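Local coordinates for hypothetical conserved protein (Geobacillus kaustophilus, PDB 2R5X), which is of unknown function but belongs to the YugN-like family and folds as an antiparallel sheet with two helices packed against it, at residues Gln13-Leu17 with Ser18-Asp22; Asp21-Met24 with Glu25-Phe29; Tyr46-Glu50 with Gly51-Leu55; Gly59-Glu63 with Gly64-Ser68. The protein carries 1 engineered substitution. All coordinates share one frame; numbering follows the deposited sequence. Where two conformers were deposited one is given.

Contacts 1 to 4 follow one another along the chain. Contacts 1 and 2 overlap at Asp21 and Asp22 and cover the start and end of helix 17-26, their centres about 10 Å apart. Contact 3 closes the hairpin of strands 39-48 and 51-61, and contact 4 lies at the far end of strand 51-61, about 29 Å from contact 3 between centres. Two pairs also touch: Leu17 of contact 1 meets Val66 and Ser68 of contact 4, and Phe29 of contact 2 meets Leu55 of contact 3. Contacts 1, 3 and 4 reach the same antiparallel sheet, with contacts 1 and 3 on opposite sides of the chain's centre.

Contact 1. Residues Gln13-Leu17 with Ser18-Asp22; sequences QTVEL and SRLDD
Glu16 and Leu17 meet Ser18, Arg19, Leu20 and Asp21 in a local contact at a strand-to-helix corner, where strand 14-16 gives way to helix 17-26. The axes of strand 14-16 and helix 18-22 stand 89° apart, a right-angled turn with Glu16 at the N-cap position. Two backbone bonds fix the first turn: Leu20 N donates to Glu16 O at 3.0 Å, and Asp21 N reaches Leu17 O at 2.8 Å. With CG anti to the backbone N (chi1 -168°) and the chain extended beyond it, Glu16 carries its carboxylate alongside Ser18, whose OG gives OE2 a weak hydrogen bond of 3.4 Å. The other oxygen, Glu16 OE1, lies 4.2 Å from Arg19 NE but well out of the guanidinium plane, so the charges are near without an N-H aimed at the acid. Arg69 adds a long, weak ion pair to the same carboxylate. Replacing Glu16 by an alanine would probably leave Ser18 OG without this acceptor and both arginines without their nearby opposite charge. On the buried side Val15 CG1 rests 4.1 Å from Leu20 CB, the two side chains crossing at about a right angle. Leu17 CG lies 3.7 Å from Asp21 OD2, which forms a salt bridge with Arg31, while Asp21 OD1 is hydrogen-bonded to Tyr42 OH. The corner thus combines well-formed backbone bonds with a loosely held acid at a helix N-terminus, a place where a negative charge is likely to be favoured electrostatically by the helix end and by the two arginines.

Contact 2. Residues Asp21-Met24 with Glu25-Phe29; sequences DDIM and ERLGF
Asp21 to Arg26 form the last turns of helix 17-26 and Leu27 to Phe29 leave it, regular bonds such as Glu25 N to Asp21 O (3.1 Å) giving way to a Schellman motif, with Phe29 N on Met24 O at 2.9 Å. The second bond of that motif, Gly28 N to Glu25 O, is weak at 3.3 Å. Gly28 is its C-prime residue, and a phi of 90° would jam any CB against the carbonyl oxygen before it. Met24 O is gripped a second time, weakly, by Leu27 N.

Among the side chains, Met24 and Phe29 make a Met-aromatic contact. Met24 SD stands 4.1 Å from the ring centroid of Phe29 and 18° off the ring normal, over a face though displaced toward the rim. The bend at chi2 of Met24 (-70°) folds the sulfur back to that position, while Met24 CB touches Phe29 CB at 3.9 Å. Met24 O lies in the plane of the same ring at its edge, 3.5 Å from Phe29 CD2, so one residue meets both face and rim. Ile23 and Leu27 lie side by side, with Ile23 CG2 at 3.9 Å from Leu27 CD1. With an alanine in place of Phe29, Met24 SD would probably lose its aromatic partner and be freer to turn, and a gap would open toward the sheet.

Around the helix end, Met24 and Leu27 pack on Val112 of helix 99-117, and Phe29 on Val108. Phe29 also reaches Tyr42 and Arg44 of strand 39-48 and Leu55 and Val57 of strand 51-61, wedged between the second helix and the sheet.

Contact 3. Residues Tyr46-Glu50 with Gly51-Leu55; sequences YVVKE and GTYYL
Tyr46 and Tyr53 face each other as an antiparallel hydrogen-bonded pair, the firm part of a beta hairpin between strands 39-48 and 51-61. Tyr46 N donates to Tyr53 O at 2.7 Å and 174°, and Tyr53 N returns the bond to Tyr46 O at 2.9 Å. On this face Val48 CG2, set between its backbone N and carbonyl carbon (CG1 at chi1 -73°), meets the edge of the Tyr53 ring, 3.7 Å from CE2, and Tyr46 CE2 comes within 4.3 Å of Leu55 CB. Leu101 of helix 99-117 covers both tyrosines, with Phe97 and Pro98 also against Tyr53. The other face is more open: solvent-exposed Val47 runs beside Thr52 in a non-hydrogen-bonded pair, Val47 CG1 lying 3.5 Å from Thr52 OG1.

Toward the turn the grip weakens. Val48 N still bonds Gly51 O straight at 2.8 Å, but Gly51 N approaches Val48 O at 3.3 Å from above the carbonyl plane, away from a lone pair. Lys49 and Glu50 form the solvent-exposed turn, and Gly51 has a phi of 155° at which a CB would collide with Glu50 O. Backbone bonds therefore set the register, ring edges and aliphatic groups pack on the tyrosine face, and glycine permits the tight reversal.

Contact 4. Residues Gly59-Glu63 with Gly64-Ser68; sequences GYAIE and GNVDS
Ala61 supplies the side-chain packing of this surface contact, in which the end of strand 51-61 bends back along the loop of residues 64-68. Gly59, where the first segment starts, is still held in the sheet by backbone bonds to Val40 of strand 39-48. Tyr60 comes next, its side chain turned from the loop onto Lys74 and Leu76 of strand 71-84, and its ring edge has Ile62 CG1 in plane.

Ala61 points toward the loop, and its single methyl meets three successive residues. CB lies 4.0 Å from Gly64 O and 4.1 Å from Asn65 CA. Its apolar partner is Val66, with Ala61 CB and Val66 CG2 4.4 Å apart, a loose approach at the outer limit of van der Waals contact. Ile62 and Glu63 then both face Leu72 in a classic beta bulge, and there the chain turns a corner. No hydrogen bond joins the two segments, which make only light packing with each other, while the corner itself is anchored by the backbone bonds of Ile62 and Glu63 with Leu72.

Gly64 follows with a phi of 69°, a value that favours glycine, and a CB modelled on it would collide with Glu63 O. The chain then enters a type I beta turn from Asn65 to Ser68, closed by Ser68 N on Asn65 O at 3.0 Å. Ser68 OG bonds to Tyr70 O just beyond.

In the fold, this loop connects strands 51-61 and 71-84, neighbours in the antiparallel sheet. Leu17 at the start of helix 17-26 packs against it, CD2 lying 3.4 Å from Val66 O, so the connection touches both sheet and helix.

Contact 1. Residues Gln13-Leu17 with Ser18-Asp22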
loop_
_atom_site.group_PDB
_atom_site.type_symbol
_atom_site.label_atom_id
_atom_site.label_comp_id
_atom_site.label_asym_id
_atom_site.label_seq_id
_atom_site.Cartn_x
_atom_site.Cartn_y
_atom_site.Cartn_z
ATOM N N GLN A 13 12.565 5.586 -1.248
ATOM C CA GLN A 13 13.473 4.501 -0.890
ATOM C C GLN A 13 12.951 3.126 -1.316
ATOM O O GLN A 13 11.747 2.915 -1.465
ATOM C CB GLN A 13 13.834 4.539 0.611
ATOM C CG GLN A 13 12.926 3.732 1.550
ATOM C CD GLN A 13 11.523 4.300 1.665
ATOM O OE1 GLN A 13 11.325 5.399 2.181
ATOM N NE2 GLN A 13 10.541 3.543 1.195
ATOM N N THR A 14 13.888 2.206 -1.518
ATOM C CA THR A 14 13.596 0.854 -1.981
ATOM C C THR A 14 13.726 -0.134 -0.823
ATOM O O THR A 14 14.377 0.162 0.184
ATOM C CB THR A 14 14.545 0.451 -3.130
ATOM O OG1 THR A 14 15.899 0.551 -2.679
ATOM C CG2 THR A 14 14.358 1.373 -4.349
ATOM N N VAL A 15 13.111 -1.304 -0.968
ATOM C CA VAL A 15 13.056 -2.293 0.109
ATOM C C VAL A 15 12.962 -3.719 -0.454
ATOM O O VAL A 15 12.365 -3.937 -1.510
ATOM C CB VAL A 15 11.888 -1.966 1.125
ATOM C CG1 VAL A 15 10.517 -1.962 0.434
ATOM C CG2 VAL A 15 11.895 -2.902 2.337
ATOM N N GLU A 16 13.579 -4.676 0.239
ATOM C CA GLU A 16 13.447 -6.091 -0.102
ATOM C C GLU A 16 12.013 -6.567 0.139
ATOM O O GLU A 16 11.402 -6.201 1.145
ATOM C CB GLU A 16 14.440 -6.939 0.699
ATOM C CG GLU A 16 14.566 -8.380 0.197
ATOM C CD GLU A 16 15.678 -9.159 0.871
ATOM O OE1 GLU A 16 16.684 -8.539 1.272
ATOM O OE2 GLU A 16 15.547 -10.399 0.988
ATOM N N LEU A 17 11.498 -7.373 -0.793
ATOM C CA LEU A 17 10.097 -7.816 -0.802
ATOM C C LEU A 17 9.661 -8.576 0.458
ATOM O O LEU A 17 8.578 -8.317 0.991
ATOM C CB LEU A 17 9.796 -8.639 -2.065
ATOM C CG LEU A 17 8.398 -9.252 -2.270
ATOM C CD1 LEU A 17 7.301 -8.201 -2.226
ATOM C CD2 LEU A 17 8.332 -10.007 -3.578
ATOM N N SER A 18 10.502 -9.498 0.928
ATOM C CA SER A 18 10.213 -10.273 2.140
ATOM C C SER A 18 10.020 -9.363 3.355
ATOM O O SER A 18 9.144 -9.601 4.192
ATOM C CB SER A 18 11.331 -11.277 2.409
ATOM O OG SER A 18 12.575 -10.613 2.545
ATOM N N ARG A 19 10.831 -8.314 3.426
ATOM C CA ARG A 19 10.745 -7.329 4.495
ATOM C C ARG A 19 9.506 -6.446 4.339
ATOM O O ARG A 19 8.877 -6.077 5.333
ATOM C CB ARG A 19 12.019 -6.486 4.543
ATOM C CG ARG A 19 13.292 -7.320 4.662
ATOM C CD ARG A 19 14.486 -6.482 5.076
ATOM N NE ARG A 19 15.705 -7.287 5.133
ATOM C CZ ARG A 19 16.855 -6.885 5.667
ATOM N NH1 ARG A 19 16.966 -5.678 6.208
ATOM N NH2 ARG A 19 17.901 -7.699 5.664
ATOM N N LEU A 20 9.153 -6.134 3.091
ATOM C CA LEU A 20 7.934 -5.379 2.793
ATOM C C LEU A 20 6.684 -6.175 3.175
ATOM O O LEU A 20 5.799 -5.647 3.862
ATOM C CB LEU A 20 7.886 -4.957 1.314
ATOM C CG LEU A 20 6.665 -4.122 0.882
ATOM C CD1 LEU A 20 6.573 -2.817 1.673
ATOM C CD2 LEU A 20 6.705 -3.846 -0.612
ATOM N N ASP A 21 6.639 -7.437 2.734
ATOM C CA ASP A 21 5.564 -8.385 3.040
ATOM C C ASP A 21 5.258 -8.511 4.536
ATOM O O ASP A 21 4.091 -8.485 4.936
ATOM C CB ASP A 21 5.897 -9.777 2.483
ATOM C CG ASP A 21 5.423 -9.976 1.052
ATOM O OD1 ASP A 21 4.372 -9.421 0.675
ATOM O OD2 ASP A 21 6.097 -10.715 0.304
ATOM N N ASP A 22 6.311 -8.652 5.344
ATOM C CA ASP A 22 6.164 -8.749 6.791
ATOM C C ASP A 22 5.519 -7.490 7.363
ATOM O O ASP A 22 4.585 -7.575 8.163
ATOM C CB ASP A 22 7.518 -9.026 7.453
ATOM C CG ASP A 22 7.929 -10.489 7.363
ATOM O OD1 ASP A 22 7.059 -11.369 7.545
ATOM O OD2 ASP A 22 9.125 -10.760 7.119
#

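Contact 2. Residues Asp21-Met24 with Glu25-Phe29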
loop_
_atom_site.group_PDB
_atom_site.type_symbol
_atom_site.label_atom_id
_atom_site.label_comp_id
_atom_site.label_asym_id
_atom_site.label_seq_id
_atom_site.Cartn_x
_atom_site.Cartn_y
_atom_site.Cartn_z
ATOM N N ASP A 21 6.639 -7.437 2.734
ATOM C CA ASP A 21 5.564 -8.385 3.040
ATOM C C ASP A 21 5.258 -8.511 4.536
ATOM O O ASP A 21 4.091 -8.485 4.936
ATOM C CB ASP A 21 5.897 -9.777 2.483
ATOM C CG ASP A 21 5.423 -9.976 1.052
ATOM O OD1 ASP A 21 4.372 -9.421 0.675
ATOM O OD2 ASP A 21 6.097 -10.715 0.304
ATOM N N ASP A 22 6.311 -8.652 5.344
ATOM C CA ASP A 22 6.164 -8.749 6.791
ATOM C C ASP A 22 5.519 -7.490 7.363
ATOM O O ASP A 22 4.585 -7.575 8.163
ATOM C CB ASP A 22 7.518 -9.026 7.453
ATOM C CG ASP A 22 7.929 -10.489 7.363
ATOM O OD1 ASP A 22 7.059 -11.369 7.545
ATOM O OD2 ASP A 22 9.125 -10.760 7.119
ATOM N N ILE A 23 6.013 -6.329 6.931
ATOM C CA ILE A 23 5.504 -5.031 7.377
ATOM C C ILE A 23 4.022 -4.848 7.023
ATOM O O ILE A 23 3.223 -4.483 7.885
ATOM C CB ILE A 23 6.378 -3.861 6.835
ATOM C CG1 ILE A 23 7.710 -3.824 7.584
ATOM C CG2 ILE A 23 5.662 -2.506 6.977
ATOM C CD1 ILE A 23 8.773 -2.985 6.934
ATOM N N MET A 24 3.661 -5.148 5.773
ATOM C CA MET A 24 2.280 -4.992 5.279
ATOM C C MET A 24 1.254 -5.841 6.005
ATOM O O MET A 24 0.175 -5.346 6.360
ATOM C CB MET A 24 2.211 -5.310 3.788
ATOM C CG MET A 24 2.963 -4.350 2.898
ATOM S SD MET A 24 2.223 -2.723 2.776
ATOM C CE MET A 24 3.416 -1.892 3.727
ATOM N N GLU A 25 1.587 -7.114 6.214
ATOM C CA GLU A 25 0.696 -8.039 6.929
ATOM C C GLU A 25 0.435 -7.573 8.364
ATOM O O GLU A 25 -0.685 -7.676 8.868
ATOM C CB GLU A 25 1.268 -9.458 6.942
ATOM C CG GLU A 25 0.229 -10.528 7.265
ATOM C CD GLU A 25 0.728 -11.571 8.250
ATOM O OE1 GLU A 25 1.844 -12.102 8.057
ATOM O OE2 GLU A 25 -0.005 -11.868 9.219
ATOM N N ARG A 26 1.466 -7.040 8.991
ATOM C CA ARG A 26 1.420 -6.500 10.333
ATOM C C ARG A 26 0.520 -5.305 10.424
ATOM O O ARG A 26 -0.128 -5.081 11.397
ATOM C CB ARG A 26 2.812 -6.051 10.727
ATOM C CG ARG A 26 3.288 -6.554 11.987
ATOM C CD ARG A 26 4.773 -6.652 11.986
ATOM N NE ARG A 26 5.455 -5.370 12.037
ATOM C CZ ARG A 26 6.633 -5.187 11.490
ATOM N NH1 ARG A 26 7.203 -6.186 10.882
ATOM N NH2 ARG A 26 7.221 -4.037 11.527
ATOM N N LEU A 27 0.515 -4.513 9.379
ATOM C CA LEU A 27 -0.262 -3.277 9.369
ATOM C C LEU A 27 -1.642 -3.424 8.746
ATOM O O LEU A 27 -2.295 -2.429 8.432
ATOM C CB LEU A 27 0.529 -2.141 8.719
ATOM C CG LEU A 27 1.884 -1.863 9.392
ATOM C CD1 LEU A 27 2.639 -0.789 8.646
ATOM C CD2 LEU A 27 1.728 -1.483 10.846
ATOM N N GLY A 28 -2.088 -4.665 8.590
ATOM C CA GLY A 28 -3.462 -4.947 8.168
ATOM C C GLY A 28 -3.703 -5.051 6.669
ATOM O O GLY A 28 -4.852 -5.092 6.232
ATOM N N PHE A 29 -2.630 -5.110 5.885
ATOM C CA PHE A 29 -2.746 -5.212 4.427
ATOM C C PHE A 29 -2.774 -6.674 4.004
ATOM O O PHE A 29 -2.126 -7.518 4.623
ATOM C CB PHE A 29 -1.571 -4.520 3.721
ATOM C CG PHE A 29 -1.573 -3.022 3.831
ATOM C CD1 PHE A 29 -2.030 -2.232 2.775
ATOM C CD2 PHE A 29 -1.087 -2.395 4.974
ATOM C CE1 PHE A 29 -2.030 -0.851 2.869
ATOM C CE2 PHE A 29 -1.077 -1.013 5.078
ATOM C CZ PHE A 29 -1.547 -0.234 4.030
#

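Contact 3. Residues Tyr46-Glu50 with Gly51-Leu55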
loop_
_atom_site.group_PDB
_atom_site.type_symbol
_atom_site.label_atom_id
_atom_site.label_comp_id
_atom_site.label_asym_id
_atom_site.label_seq_id
_atom_site.Cartn_x
_atom_site.Cartn_y
_atom_site.Cartn_z
ATOM N N TYR A 46 -11.511 -0.926 4.230
ATOM C CA TYR A 46 -12.357 -0.267 5.197
ATOM C C TYR A 46 -13.766 -0.420 4.664
ATOM O O TYR A 46 -14.186 0.333 3.782
ATOM C CB TYR A 46 -12.002 1.220 5.307
ATOM C CG TYR A 46 -10.629 1.501 5.887
ATOM C CD1 TYR A 46 -10.467 1.786 7.246
ATOM C CD2 TYR A 46 -9.496 1.496 5.074
ATOM C CE1 TYR A 46 -9.206 2.043 7.779
ATOM C CE2 TYR A 46 -8.233 1.745 5.594
ATOM C CZ TYR A 46 -8.095 2.024 6.943
ATOM O OH TYR A 46 -6.840 2.275 7.443
ATOM N N VAL A 47 -14.485 -1.417 5.171
ATOM C CA VAL A 47 -15.866 -1.627 4.742
ATOM C C VAL A 47 -16.817 -0.713 5.505
ATOM O O VAL A 47 -16.660 -0.486 6.709
ATOM C CB VAL A 47 -16.315 -3.123 4.791
ATOM C CG1 VAL A 47 -15.424 -3.969 3.894
ATOM C CG2 VAL A 47 -16.331 -3.675 6.221
ATOM N N VAL A 48 -17.783 -0.162 4.780
ATOM C CA VAL A 48 -18.746 0.782 5.335
ATOM C C VAL A 48 -20.111 0.439 4.757
ATOM O O VAL A 48 -20.223 -0.499 3.969
ATOM C CB VAL A 48 -18.389 2.252 4.982
ATOM C CG1 VAL A 48 -17.179 2.739 5.778
ATOM C CG2 VAL A 48 -18.160 2.406 3.485
ATOM N N LYS A 49 -21.134 1.200 5.145
ATOM C CA LYS A 49 -22.500 0.996 4.658
ATOM C C LYS A 49 -22.602 0.969 3.129
ATOM O O LYS A 49 -23.250 0.084 2.561
ATOM C CB LYS A 49 -23.464 2.032 5.283
ATOM C CG LYS A 49 -24.477 2.654 4.319
ATOM C CD LYS A 49 -25.831 2.857 4.934
ATOM C CE LYS A 49 -26.876 3.027 3.843
ATOM N NZ LYS A 49 -28.166 2.337 4.163
ATOM N N GLU A 50 -21.928 1.915 2.479
ATOM C CA GLU A 50 -22.061 2.119 1.040
ATOM C C GLU A 50 -21.164 1.193 0.229
ATOM O O GLU A 50 -21.357 1.046 -0.979
ATOM C CB GLU A 50 -21.821 3.588 0.647
ATOM C CG GLU A 50 -20.730 4.321 1.422
ATOM C CD GLU A 50 -21.247 4.955 2.709
ATOM O OE1 GLU A 50 -20.784 4.556 3.798
ATOM O OE2 GLU A 50 -22.130 5.838 2.635
ATOM N N GLY A 51 -20.195 0.562 0.891
ATOM C CA GLY A 51 -19.331 -0.401 0.218
ATOM C C GLY A 51 -17.976 -0.586 0.858
ATOM O O GLY A 51 -17.882 -0.808 2.059
ATOM N N THR A 52 -16.931 -0.503 0.043
ATOM C CA THR A 52 -15.568 -0.756 0.492
ATOM C C THR A 52 -14.643 0.344 0.007
ATOM O O THR A 52 -14.590 0.648 -1.186
ATOM C CB THR A 52 -15.039 -2.121 -0.025
ATOM O OG1 THR A 52 -15.844 -3.178 0.501
ATOM C CG2 THR A 52 -13.594 -2.357 0.393
ATOM N N TYR A 53 -13.945 0.959 0.953
ATOM C CA TYR A 53 -12.785 1.769 0.642
ATOM C C TYR A 53 -11.570 0.902 0.847
ATOM O O TYR A 53 -11.539 0.068 1.760
ATOM C CB TYR A 53 -12.712 2.984 1.560
ATOM C CG TYR A 53 -13.797 3.997 1.311
ATOM C CD1 TYR A 53 -13.636 4.999 0.350
ATOM C CD2 TYR A 53 -14.988 3.959 2.036
ATOM C CE1 TYR A 53 -14.635 5.936 0.122
ATOM C CE2 TYR A 53 -15.992 4.891 1.817
ATOM C CZ TYR A 53 -15.814 5.872 0.857
ATOM O OH TYR A 53 -16.816 6.794 0.644
ATOM N N TYR A 54 -10.567 1.085 -0.002
ATOM C CA TYR A 54 -9.337 0.325 0.143
ATOM C C TYR A 54 -8.096 1.201 -0.008
ATOM O O TYR A 54 -7.965 1.962 -0.965
ATOM C CB TYR A 54 -9.303 -0.907 -0.783
ATOM C CG TYR A 54 -9.535 -0.626 -2.256
ATOM C CD1 TYR A 54 -8.458 -0.415 -3.123
ATOM C CD2 TYR A 54 -10.826 -0.597 -2.788
ATOM C CE1 TYR A 54 -8.664 -0.166 -4.476
ATOM C CE2 TYR A 54 -11.045 -0.345 -4.144
ATOM C CZ TYR A 54 -9.959 -0.139 -4.979
ATOM O OH TYR A 54 -10.169 0.105 -6.314
ATOM N N LEU A 55 -7.204 1.101 0.971
ATOM C CA LEU A 55 -5.931 1.802 0.927
ATOM C C LEU A 55 -4.946 0.915 0.181
ATOM O O LEU A 55 -4.618 -0.172 0.640
ATOM C CB LEU A 55 -5.435 2.097 2.351
ATOM C CG LEU A 55 -4.072 2.768 2.557
ATOM C CD1 LEU A 55 -3.959 4.086 1.782
ATOM C CD2 LEU A 55 -3.816 2.986 4.040
#

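Contact 4. Residues Gly59-Glu63 with Gly64-Ser68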
loop_
_atom_site.group_PDB
_atom_site.type_symbol
_atom_site.label_atom_id
_atom_site.label_comp_id
_atom_site.label_asym_id
_atom_site.label_seq_id
_atom_site.Cartn_x
_atom_site.Cartn_y
_atom_site.Cartn_z
ATOM N N GLY A 59 4.173 -1.363 -5.458
ATOM C CA GLY A 59 5.565 -1.194 -5.829
ATOM C C GLY A 59 5.924 -2.084 -7.005
ATOM O O GLY A 59 5.279 -3.104 -7.230
ATOM N N TYR A 60 6.942 -1.698 -7.765
ATOM C CA TYR A 60 7.453 -2.565 -8.826
ATOM C C TYR A 60 8.764 -3.233 -8.420
ATOM O O TYR A 60 9.502 -2.713 -7.567
ATOM C CB TYR A 60 7.608 -1.803 -10.145
ATOM C CG TYR A 60 8.516 -0.584 -10.102
ATOM C CD1 TYR A 60 7.985 0.698 -9.992
ATOM C CD2 TYR A 60 9.905 -0.712 -10.203
ATOM C CE1 TYR A 60 8.814 1.823 -9.963
ATOM C CE2 TYR A 60 10.740 0.400 -10.173
ATOM C CZ TYR A 60 10.187 1.666 -10.060
ATOM O OH TYR A 60 11.009 2.770 -10.034
ATOM N N ALA A 61 9.055 -4.374 -9.039
ATOM C CA ALA A 61 10.324 -5.053 -8.815
ATOM C C ALA A 61 11.419 -4.430 -9.683
ATOM O O ALA A 61 11.500 -4.700 -10.880
ATOM C CB ALA A 61 10.187 -6.546 -9.085
ATOM N N ILE A 62 12.237 -3.577 -9.068
ATOM C CA ILE A 62 13.355 -2.912 -9.746
ATOM C C ILE A 62 14.558 -3.867 -9.882
ATOM O O ILE A 62 15.366 -3.741 -10.805
ATOM C CB ILE A 62 13.723 -1.541 -9.060
ATOM C CG1 ILE A 62 14.562 -0.652 -9.994
ATOM C CG2 ILE A 62 14.389 -1.739 -7.685
ATOM C CD1 ILE A 62 14.619 0.826 -9.594
ATOM N N GLU A 63 14.636 -4.826 -8.970
ATOM C CA GLU A 63 15.609 -5.907 -8.998
ATOM C C GLU A 63 14.894 -7.207 -8.614
ATOM O O GLU A 63 13.965 -7.166 -7.849
ATOM C CB GLU A 63 16.733 -5.604 -7.994
ATOM C CG GLU A 63 18.071 -5.312 -8.608
ATOM C CD GLU A 63 18.888 -4.226 -7.908
ATOM O OE1 GLU A 63 19.552 -4.503 -6.894
ATOM O OE2 GLU A 63 18.902 -3.102 -8.420
ATOM N N GLY A 64 15.311 -8.343 -9.166
ATOM C CA GLY A 64 14.625 -9.619 -8.965
ATOM C C GLY A 64 13.276 -9.632 -9.656
ATOM O O GLY A 64 13.044 -8.861 -10.589
ATOM N N ASN A 65 12.383 -10.510 -9.207
ATOM C CA ASN A 65 11.008 -10.512 -9.701
ATOM C C ASN A 65 9.977 -10.790 -8.602
ATOM O O ASN A 65 10.322 -11.275 -7.524
ATOM C CB ASN A 65 10.841 -11.477 -10.885
ATOM C CG ASN A 65 10.703 -12.923 -10.452
ATOM O OD1 ASN A 65 11.582 -13.476 -9.789
ATOM N ND2 ASN A 65 9.594 -13.547 -10.834
ATOM N N VAL A 66 8.716 -10.490 -8.912
ATOM C CA VAL A 66 7.578 -10.563 -7.982
ATOM C C VAL A 66 7.418 -11.923 -7.272
ATOM O O VAL A 66 7.050 -11.987 -6.093
ATOM C CB VAL A 66 6.276 -10.104 -8.722
ATOM C CG1 VAL A 66 4.996 -10.586 -8.038
ATOM C CG2 VAL A 66 6.270 -8.588 -8.853
ATOM N N ASP A 67 7.747 -12.997 -7.987
ATOM C CA ASP A 67 7.605 -14.359 -7.476
ATOM C C ASP A 67 8.800 -14.857 -6.645
ATOM O O ASP A 67 8.812 -16.003 -6.190
ATOM C CB ASP A 67 7.321 -15.317 -8.637
ATOM C CG ASP A 67 6.005 -15.014 -9.331
ATOM O OD1 ASP A 67 5.988 -14.952 -10.580
ATOM O OD2 ASP A 67 4.990 -14.837 -8.625
ATOM N N SER A 68 9.791 -13.993 -6.443
ATOM C CA SER A 68 10.981 -14.344 -5.673
ATOM C C SER A 68 10.954 -13.770 -4.258
ATOM O O SER A 68 10.401 -12.693 -4.022
ATOM C CB SER A 68 12.241 -13.879 -6.405
ATOM O OG SER A 68 13.408 -14.203 -5.669
#